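Local atomic coordinates of polyketide biosynthesis 3-hydroxy-3-methylglutaryl-ACP synthase PksG (Bacillus subtilis, PDB entry 4YXT), a protein that catalyses the aldol condensation of an acetyl group carried by an acyl carrier protein with a beta-ketothioester polyketide intermediate during synthesis of the antibiotic bacillaene. Residues V125-I128 / L129-T132; A210-S213 / D214-L217; K354-D357 / R358-Q361. The protein carries 1 engineered substitution. All blocks are in the same frame, centred on the assembly; numbering follows the deposited sequence.

Contact 1 of 3, residues V125-I128 / L129-T132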
ATOM      1  N   VAL A 125       8.562  -4.169  10.446  1.00 16.74           N
ATOM      2  CA  VAL A 125       9.852  -4.372  11.079  1.00 18.80           C
ATOM      3  C   VAL A 125      10.634  -3.067  11.238  1.00 19.58           C
ATOM      4  O   VAL A 125      11.200  -2.791  12.312  1.00 24.53           O
ATOM      5  CB  VAL A 125      10.710  -5.422  10.346  1.00 17.62           C
ATOM      6  CG1 VAL A 125      12.113  -5.459  10.945  1.00 18.32           C
ATOM      7  CG2 VAL A 125      10.085  -6.807  10.445  1.00 17.03           C
ATOM      8  N   ASN A 126      10.686  -2.260  10.184  1.00 20.58           N
ATOM      9  CA  ASN A 126      11.345  -0.944  10.272  1.00 21.41           C
ATOM     10  C   ASN A 126      10.648   0.041  11.216  1.00 20.98           C
ATOM     11  O   ASN A 126      11.290   0.882  11.797  1.00 22.13           O
ATOM     12  CB  ASN A 126      11.572  -0.323   8.909  1.00 20.64           C
ATOM     13  CG  ASN A 126      12.420  -1.208   8.004  1.00 22.69           C
ATOM     14  OD1 ASN A 126      13.131  -2.093   8.474  1.00 22.18           O
ATOM     15  ND2 ASN A 126      12.321  -0.990   6.684  1.00 23.10           N
ATOM     16  N   PHE A 127       9.347  -0.062  11.373  1.00 21.49           N
ATOM     17  CA  PHE A 127       8.679   0.748  12.379  1.00 22.10           C
ATOM     18  C   PHE A 127       9.274   0.335  13.751  1.00 23.76           C
ATOM     19  O   PHE A 127       9.681   1.203  14.513  1.00 24.74           O
ATOM     20  CB  PHE A 127       7.146   0.619  12.279  1.00 19.47           C
ATOM     21  CG  PHE A 127       6.370   1.218  13.442  1.00 18.09           C
ATOM     22  CD1 PHE A 127       6.410   2.583  13.725  1.00 18.17           C
ATOM     23  CD2 PHE A 127       5.621   0.414  14.285  1.00 18.84           C
ATOM     24  CE1 PHE A 127       5.675   3.128  14.790  1.00 17.03           C
ATOM     25  CE2 PHE A 127       4.897   0.956  15.362  1.00 18.06           C
ATOM     26  CZ  PHE A 127       4.925   2.321  15.602  1.00 17.75           C
ATOM     27  N   ILE A 128       9.384  -0.968  14.023  1.00 22.95           N
ATOM     28  CA  ILE A 128       9.824  -1.421  15.345  1.00 23.93           C
ATOM     29  C   ILE A 128      11.262  -1.001  15.534  1.00 25.07           C
ATOM     30  O   ILE A 128      11.576  -0.415  16.534  1.00 25.90           O
ATOM     31  CB  ILE A 128       9.740  -2.963  15.532  1.00 23.63           C
ATOM     32  CG1 ILE A 128       8.274  -3.503  15.450  1.00 23.82           C
ATOM     33  CG2 ILE A 128      10.503  -3.388  16.778  1.00 23.32           C
ATOM     34  CD1 ILE A 128       7.118  -2.801  16.142  1.00 22.24           C
ATOM     35  N   LEU A 129      12.124  -1.286  14.550  1.00 25.26           N
ATOM     36  CA  LEU A 129      13.521  -0.915  14.618  1.00 22.26           C
ATOM     37  C   LEU A 129      13.750   0.589  14.701  1.00 25.19           C
ATOM     38  O   LEU A 129      14.744   1.018  15.269  1.00 25.42           O
ATOM     39  CB  LEU A 129      14.302  -1.435  13.407  1.00 22.03           C
ATOM     40  CG  LEU A 129      14.431  -2.937  13.358  1.00 21.99           C
ATOM     41  CD1 LEU A 129      15.128  -3.304  12.068  1.00 22.16           C
ATOM     42  CD2 LEU A 129      15.174  -3.456  14.592  1.00 24.07           C
ATOM     43  N   SER A 130      12.857   1.390  14.150  1.00 24.31           N
ATOM     44  CA  SER A 130      13.047   2.843  14.169  1.00 24.51           C
ATOM     45  C   SER A 130      12.922   3.450  15.576  1.00 25.98           C
ATOM     46  O   SER A 130      13.380   4.548  15.813  1.00 26.00           O
ATOM     47  CB  SER A 130      12.032   3.535  13.290  1.00 22.53           C
ATOM     48  OG  SER A 130      10.792   3.554  13.959  1.00 22.71           O
ATOM     49  N   GLN A 131      12.215   2.769  16.472  1.00 28.79           N
ATOM     50  CA  GLN A 131      12.024   3.215  17.833  1.00 28.14           C
ATOM     51  C   GLN A 131      11.421   4.601  17.840  1.00 30.90           C
ATOM     52  O   GLN A 131      11.677   5.372  18.738  1.00 29.00           O
ATOM     53  CB  GLN A 131      13.341   3.135  18.657  1.00 28.28           C
ATOM     54  CG  GLN A 131      13.737   1.672  19.013  1.00 28.46           C
ATOM     55  CD  GLN A 131      12.705   1.006  19.930  1.00 30.43           C
ATOM     56  OE1 GLN A 131      12.718   1.244  21.122  1.00 28.03           O
ATOM     57  NE2 GLN A 131      11.744   0.233  19.352  1.00 33.26           N
ATOM     58  N   THR A 132      10.535   4.864  16.881  1.00 28.14           N
ATOM     59  CA  THR A 132       9.780   6.099  16.853  1.00 27.59           C
ATOM     60  C   THR A 132       8.639   6.019  17.851  1.00 27.88           C
ATOM     61  O   THR A 132       8.099   7.030  18.226  1.00 25.95           O
ATOM     62  CB  THR A 132       9.229   6.413  15.440  1.00 26.90           C
ATOM     63  OG1 THR A 132       8.744   5.222  14.827  1.00 28.65           O
ATOM     64  CG2 THR A 132      10.342   6.954  14.572  1.00 27.32           C
TER
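S130 OG donates a hydrogen bond to F127 O at 2.7 Å. The hydroxyl comes in tilted from the carbonyl plane. The first torsion puts OG between the backbone N and the carbonyl carbon (chi1 76°), which folds the hydroxyl back over the preceding turn of helix. The same OG accepts twice from T132. T132 N reaches it at 3.2 Å, which makes an ST turn, and T132 OG1 donates to it at 2.8 Å. One serine oxygen thus links F127 O to the backbone N and the hydroxyl of T132.

I128 O is also gripped twice. Q131 N sits above its carbonyl plane. Q131 NE2 lies in that plane, 2.9 Å from I128 O, with an N-H...O angle of 172°. The Q131 chain bends at chi2 (-64°) to bring its amide back to the helix. I128 O also lies in the amide plane of Q131. NE2 has a second acceptor in E179.

These bonds finish the C-terminal end of helix 116-130, within the HMG-CoA synthase N-terminal family region, of the thiolase-like superfamily. Q131 leaves the helix with positive phi. Two residues before Q131, L129 N still bonds to V125 O in the regular helical pattern.

V125 and L129 lie side by side, with V125 CG1 3.9 Å from L129 CD1. T132 OG1 approaches the F127 ring obliquely, 3.7 Å from F127 CD1. The second subunit packs here too: its S130 meets N126, its N126 meets both F127 and S130, and its T132 meets L129.

Contact 2 of 3, residues A210-S213 / D214-L217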
ATOM      1  N   ALA A 210      -5.607 -12.095 -15.079  1.00 38.68           N
ATOM      2  CA  ALA A 210      -4.965 -12.418 -16.375  1.00 36.98           C
ATOM      3  C   ALA A 210      -3.503 -12.699 -16.177  1.00 40.70           C
ATOM      4  O   ALA A 210      -2.896 -12.162 -15.261  1.00 42.61           O
ATOM      5  CB  ALA A 210      -5.110 -11.288 -17.371  1.00 35.28           C
ATOM      6  N   GLY A 211      -2.925 -13.510 -17.067  1.00 44.35           N
ATOM      7  CA  GLY A 211      -1.519 -13.844 -16.978  1.00 44.96           C
ATOM      8  C   GLY A 211      -0.990 -14.976 -17.844  1.00 46.55           C
ATOM      9  O   GLY A 211      -1.734 -15.791 -18.379  1.00 52.15           O
ATOM     10  N   ASP A 212       0.333 -15.003 -17.925  1.00 44.75           N
ATOM     11  CA  ASP A 212       1.120 -15.853 -18.783  1.00 44.35           C
ATOM     12  C   ASP A 212       1.910 -16.789 -17.851  1.00 45.43           C
ATOM     13  O   ASP A 212       2.884 -16.385 -17.205  1.00 38.09           O
ATOM     14  CB  ASP A 212       2.023 -14.929 -19.603  1.00 45.84           C
ATOM     15  CG  ASP A 212       2.970 -15.655 -20.552  1.00 46.49           C
ATOM     16  OD1 ASP A 212       3.456 -14.944 -21.449  1.00 44.89           O
ATOM     17  OD2 ASP A 212       3.278 -16.861 -20.401  1.00 45.42           O
ATOM     18  N   SER A 213       1.462 -18.042 -17.776  1.00 46.16           N
ATOM     19  CA  SER A 213       2.025 -19.013 -16.832  1.00 49.65           C
ATOM     20  C   SER A 213       3.517 -19.326 -17.057  1.00 45.76           C
ATOM     21  O   SER A 213       4.254 -19.458 -16.108  1.00 45.22           O
ATOM     22  CB  SER A 213       1.174 -20.304 -16.797  1.00 48.67           C
ATOM     23  OG  SER A 213       0.565 -20.577 -18.047  1.00 55.57           O
ATOM     24  N   ASP A 214       3.944 -19.439 -18.308  1.00 48.02           N
ATOM     25  CA  ASP A 214       5.341 -19.688 -18.629  1.00 47.20           C
ATOM     26  C   ASP A 214       6.209 -18.490 -18.226  1.00 42.86           C
ATOM     27  O   ASP A 214       7.301 -18.646 -17.656  1.00 38.15           O
ATOM     28  CB  ASP A 214       5.498 -20.015 -20.122  1.00 55.97           C
ATOM     29  CG  ASP A 214       6.908 -20.521 -20.480  1.00 66.21           C
ATOM     30  OD1 ASP A 214       7.213 -21.704 -20.184  1.00 70.58           O
ATOM     31  OD2 ASP A 214       7.702 -19.740 -21.078  1.00 69.28           O
ATOM     32  N   LEU A 215       5.726 -17.283 -18.480  1.00 37.08           N
ATOM     33  CA  LEU A 215       6.473 -16.101 -18.032  1.00 34.20           C
ATOM     34  C   LEU A 215       6.619 -15.993 -16.507  1.00 31.17           C
ATOM     35  O   LEU A 215       7.736 -15.719 -15.997  1.00 27.94           O
ATOM     36  CB  LEU A 215       5.797 -14.848 -18.575  1.00 34.82           C
ATOM     37  CG  LEU A 215       6.641 -13.591 -18.521  1.00 32.86           C
ATOM     38  CD1 LEU A 215       7.955 -13.823 -19.244  1.00 34.22           C
ATOM     39  CD2 LEU A 215       5.840 -12.438 -19.126  1.00 35.02           C
ATOM     40  N   SER A 216       5.511 -16.188 -15.783  1.00 30.96           N
ATOM     41  CA  SER A 216       5.521 -16.107 -14.295  1.00 34.15           C
ATOM     42  C   SER A 216       6.522 -17.056 -13.721  1.00 32.27           C
ATOM     43  O   SER A 216       7.282 -16.716 -12.788  1.00 29.41           O
ATOM     44  CB  SER A 216       4.151 -16.420 -13.680  1.00 37.74           C
ATOM     45  OG  SER A 216       3.122 -15.821 -14.457  1.00 46.84           O
ATOM     46  N   LEU A 217       6.539 -18.253 -14.305  1.00 34.39           N
ATOM     47  CA  LEU A 217       7.481 -19.286 -13.895  1.00 34.91           C
ATOM     48  C   LEU A 217       8.939 -18.843 -14.046  1.00 29.88           C
ATOM     49  O   LEU A 217       9.732 -18.931 -13.095  1.00 30.05           O
ATOM     50  CB  LEU A 217       7.185 -20.597 -14.653  1.00 39.93           C
ATOM     51  CG  LEU A 217       8.262 -21.679 -14.488  1.00 42.30           C
ATOM     52  CD1 LEU A 217       8.528 -21.925 -13.013  1.00 40.57           C
ATOM     53  CD2 LEU A 217       7.862 -22.964 -15.230  1.00 44.47           C
TER
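D212 O is gripped by two donors of S216. S216 N bonds to D212 O at 3.0 Å, nearly along the carbonyl axis and almost straight. S216 OG donates to D212 O at 2.8 Å, but from above the carbonyl plane. The serine CB-OG bond turns beside the backbone N (chi1 -41°), and this brings the hydroxyl to the same acceptor as the amide. The two bonds tie the backbone of D212 to the first turn of the helix.

The side chain of D212 acts as the N-cap. D212 OD2 accepts from L215 N at 3.1 Å. The N-H points well at the oxygen, yet it meets it from above the carboxylate plane, 67° out. With CG anti to the backbone N (chi1 178°), the carboxylate swings over the start of the helix. A negative group here would probably be stabilised by the helix dipole. The carboxylate also rests on the leucine: D212 CG is 3.5 Å from L215 CB, and the two side chains cross at about a right angle. The next helical bond runs from L217 N to S213 O at 3.2 Å.

The contact is largely at the surface. The side chain of S216 is about 9 Å from those of C114 and H250, both assigned as catalytic by similarity. Here strand 208-211 ends and helix 213-234 begins. A210 pairs with C202 in the two-stranded antiparallel sheet, D212 bonds to D200 through the backbone, and L215 and S216 touch the D200 loop.

Contact 3 of 3, residues K354-D357 / R358-Q361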
ATOM      1  N   LYS A 354      -5.899 -27.779  13.427  1.00 31.43           N
ATOM      2  CA  LYS A 354      -7.250 -28.080  13.952  1.00 35.28           C
ATOM      3  C   LYS A 354      -8.288 -27.181  13.254  1.00 31.80           C
ATOM      4  O   LYS A 354      -9.352 -27.615  12.765  1.00 30.99           O
ATOM      5  CB  LYS A 354      -7.196 -27.869  15.462  1.00 39.61           C
ATOM      6  CG  LYS A 354      -8.333 -28.382  16.313  1.00 48.80           C
ATOM      7  CD  LYS A 354      -8.070 -27.994  17.780  1.00 50.19           C
ATOM      8  CE  LYS A 354      -9.331 -27.528  18.488  1.00 56.67           C
ATOM      9  NZ  LYS A 354      -9.997 -26.326  17.890  1.00 60.66           N
ATOM     10  N   HIS A 355      -7.983 -25.908  13.120  1.00 28.95           N
ATOM     11  CA  HIS A 355      -8.932 -25.092  12.385  1.00 27.59           C
ATOM     12  C   HIS A 355      -9.177 -25.576  10.937  1.00 26.65           C
ATOM     13  O   HIS A 355     -10.314 -25.624  10.444  1.00 22.06           O
ATOM     14  CB  HIS A 355      -8.488 -23.625  12.400  1.00 30.65           C
ATOM     15  CG  HIS A 355      -8.994 -22.866  11.227  1.00 32.90           C
ATOM     16  ND1 HIS A 355      -8.155 -22.299  10.288  1.00 36.63           N
ATOM     17  CD2 HIS A 355     -10.253 -22.643  10.796  1.00 31.68           C
ATOM     18  CE1 HIS A 355      -8.884 -21.742   9.337  1.00 31.43           C
ATOM     19  NE2 HIS A 355     -10.156 -21.953   9.611  1.00 34.51           N
ATOM     20  N   LEU A 356      -8.101 -25.912  10.219  1.00 25.45           N
ATOM     21  CA  LEU A 356      -8.253 -26.375   8.850  1.00 23.53           C
ATOM     22  C   LEU A 356      -9.073 -27.692   8.791  1.00 27.14           C
ATOM     23  O   LEU A 356      -9.920 -27.896   7.878  1.00 22.27           O
ATOM     24  CB  LEU A 356      -6.889 -26.597   8.216  1.00 22.37           C
ATOM     25  CG  LEU A 356      -6.002 -25.346   8.030  1.00 21.49           C
ATOM     26  CD1 LEU A 356      -4.621 -25.729   7.554  1.00 21.51           C
ATOM     27  CD2 LEU A 356      -6.624 -24.388   7.070  1.00 19.16           C
ATOM     28  N   ASP A 357      -8.831 -28.582   9.758  1.00 25.94           N
ATOM     29  CA  ASP A 357      -9.687 -29.781   9.854  1.00 29.14           C
ATOM     30  C   ASP A 357     -11.209 -29.492  10.006  1.00 29.37           C
ATOM     31  O   ASP A 357     -11.998 -30.362   9.672  1.00 29.21           O
ATOM     32  CB  ASP A 357      -9.272 -30.699  11.004  1.00 28.29           C
ATOM     33  CG  ASP A 357      -7.836 -31.138  10.930  1.00 30.27           C
ATOM     34  OD1 ASP A 357      -7.257 -31.222   9.814  1.00 33.87           O
ATOM     35  OD2 ASP A 357      -7.276 -31.387  12.014  1.00 23.12           O
ATOM     36  N   ARG A 358     -11.630 -28.311  10.500  1.00 30.25           N
ATOM     37  CA  ARG A 358     -13.072 -28.088  10.779  1.00 31.63           C
ATOM     38  C   ARG A 358     -13.825 -27.364   9.719  1.00 32.99           C
ATOM     39  O   ARG A 358     -14.969 -26.981   9.948  1.00 38.25           O
ATOM     40  CB  ARG A 358     -13.323 -27.364  12.106  1.00 35.44           C
ATOM     41  CG  ARG A 358     -12.209 -27.536  13.123  1.00 39.88           C
ATOM     42  CD  ARG A 358     -12.695 -27.888  14.525  1.00 46.93           C
ATOM     43  NE  ARG A 358     -11.780 -28.832  15.174  1.00 54.17           N
ATOM     44  CZ  ARG A 358     -11.822 -29.173  16.462  1.00 69.99           C
ATOM     45  NH1 ARG A 358     -12.719 -28.645  17.286  1.00 76.84           N
ATOM     46  NH2 ARG A 358     -10.948 -30.051  16.941  1.00 74.57           N
ATOM     47  N   ARG A 359     -13.238 -27.166   8.547  1.00 29.67           N
ATOM     48  CA  ARG A 359     -13.962 -26.449   7.507  1.00 29.44           C
ATOM     49  C   ARG A 359     -14.963 -27.361   6.859  1.00 29.39           C
ATOM     50  O   ARG A 359     -14.788 -28.590   6.853  1.00 28.20           O
ATOM     51  CB  ARG A 359     -13.005 -25.893   6.433  1.00 28.08           C
ATOM     52  CG  ARG A 359     -11.948 -24.948   6.958  1.00 26.30           C
ATOM     53  CD  ARG A 359     -10.890 -24.662   5.906  1.00 24.42           C
ATOM     54  NE  ARG A 359     -10.096 -25.871   5.618  1.00 23.62           N
ATOM     55  CZ  ARG A 359      -9.202 -25.992   4.638  1.00 23.53           C
ATOM     56  NH1 ARG A 359      -8.933 -24.938   3.841  1.00 23.59           N
ATOM     57  NH2 ARG A 359      -8.553 -27.172   4.459  1.00 20.95           N
ATOM     58  N   TYR A 360     -15.995 -26.748   6.286  1.00 33.18           N
ATOM     59  CA  TYR A 360     -17.066 -27.461   5.619  1.00 35.23           C
ATOM     60  C   TYR A 360     -16.703 -27.813   4.205  1.00 39.29           C
ATOM     61  O   TYR A 360     -16.327 -26.940   3.410  1.00 37.60           O
ATOM     62  CB  TYR A 360     -18.287 -26.566   5.577  1.00 37.68           C
ATOM     63  CG  TYR A 360     -19.539 -27.177   5.003  1.00 41.24           C
ATOM     64  CD1 TYR A 360     -20.459 -27.813   5.826  1.00 46.87           C
ATOM     65  CD2 TYR A 360     -19.840 -27.051   3.666  1.00 41.37           C
ATOM     66  CE1 TYR A 360     -21.629 -28.338   5.316  1.00 47.18           C
ATOM     67  CE2 TYR A 360     -20.999 -27.563   3.147  1.00 48.24           C
ATOM     68  CZ  TYR A 360     -21.893 -28.216   3.971  1.00 47.97           C
ATOM     69  OH  TYR A 360     -23.065 -28.731   3.440  1.00 50.63           O
ATOM     70  N   GLN A 361     -16.881 -29.087   3.865  1.00 42.22           N
ATOM     71  CA  GLN A 361     -16.590 -29.571   2.521  1.00 43.10           C
ATOM     72  C   GLN A 361     -17.723 -29.329   1.510  1.00 42.46           C
ATOM     73  O   GLN A 361     -18.828 -29.801   1.696  1.00 46.83           O
ATOM     74  CB  GLN A 361     -16.296 -31.060   2.559  1.00 44.61           C
ATOM     75  CG  GLN A 361     -16.109 -31.622   1.159  1.00 47.36           C
ATOM     76  CD  GLN A 361     -15.276 -32.876   1.127  1.00 48.75           C
ATOM     77  OE1 GLN A 361     -14.882 -33.400   2.160  1.00 55.22           O
ATOM     78  NE2 GLN A 361     -15.003 -33.360  -0.059  1.00 46.06           N
TER
HETATM   79  O   HOH W   1      -9.299 -29.617   5.515  1.00 26.57           O
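The C-terminal end of helix 352-357 is closed here by the two arginines that follow it. The chain then enters the short strand 360-361 in the C-terminal part of this HMG-CoA synthase-family fold. R358 is the first residue to leave helical geometry. Its N bonds to H355 O at 3.0 Å, from above the carbonyl plane.

R359 binds the helix end with its side chain. R359 NE donates to L356 O at 3.0 Å, in the carbonyl plane and on a lone pair. The R359 chain bends at chi3 (-68°), which turns the guanidinium back along L356. R359 N reaches the same L356 O only weakly. The guanidinium is held further by a salt bridge from NH2 to E41 and by bonds from NH1 to G13 O and R293 O. Together these partners would fix its rotation, and E41 would probably balance its charge. D357 pairs with R293 in a salt bridge through OD1.

K354 CE lies over one face of the R358 guanidinium, offset toward its rim. This exposed pair is less certainly placed.

L356 CD2 sits 3.9 Å above the centre of the R359 guanidinium. At the edge of that group, in plane, a water accepts from R359 NH2 at 2.8 Å and donates to L356 O at 3.0 Å.

How the contacts relate
The three contacts follow in series along the chain; none nests in or crosses another. Each is a local turn at a helix end and closes no long loop. Contact 1 comes first, where helix 116-130 ends next to the second subunit. Contact 2 marks the opposite event, the passage from strand 208-211 into helix 213-234. Contact 3 again ends a helix, 352-357, and leads into strand 360-361, which pairs with strand 16-19 near the N terminus. The sites are well separated, with centres 32 to 37 Å apart. Contacts 1 and 3 lie on opposite sides of the chain's centre, and contact 2 is the one near C114 and H250, the probable catalytic residues.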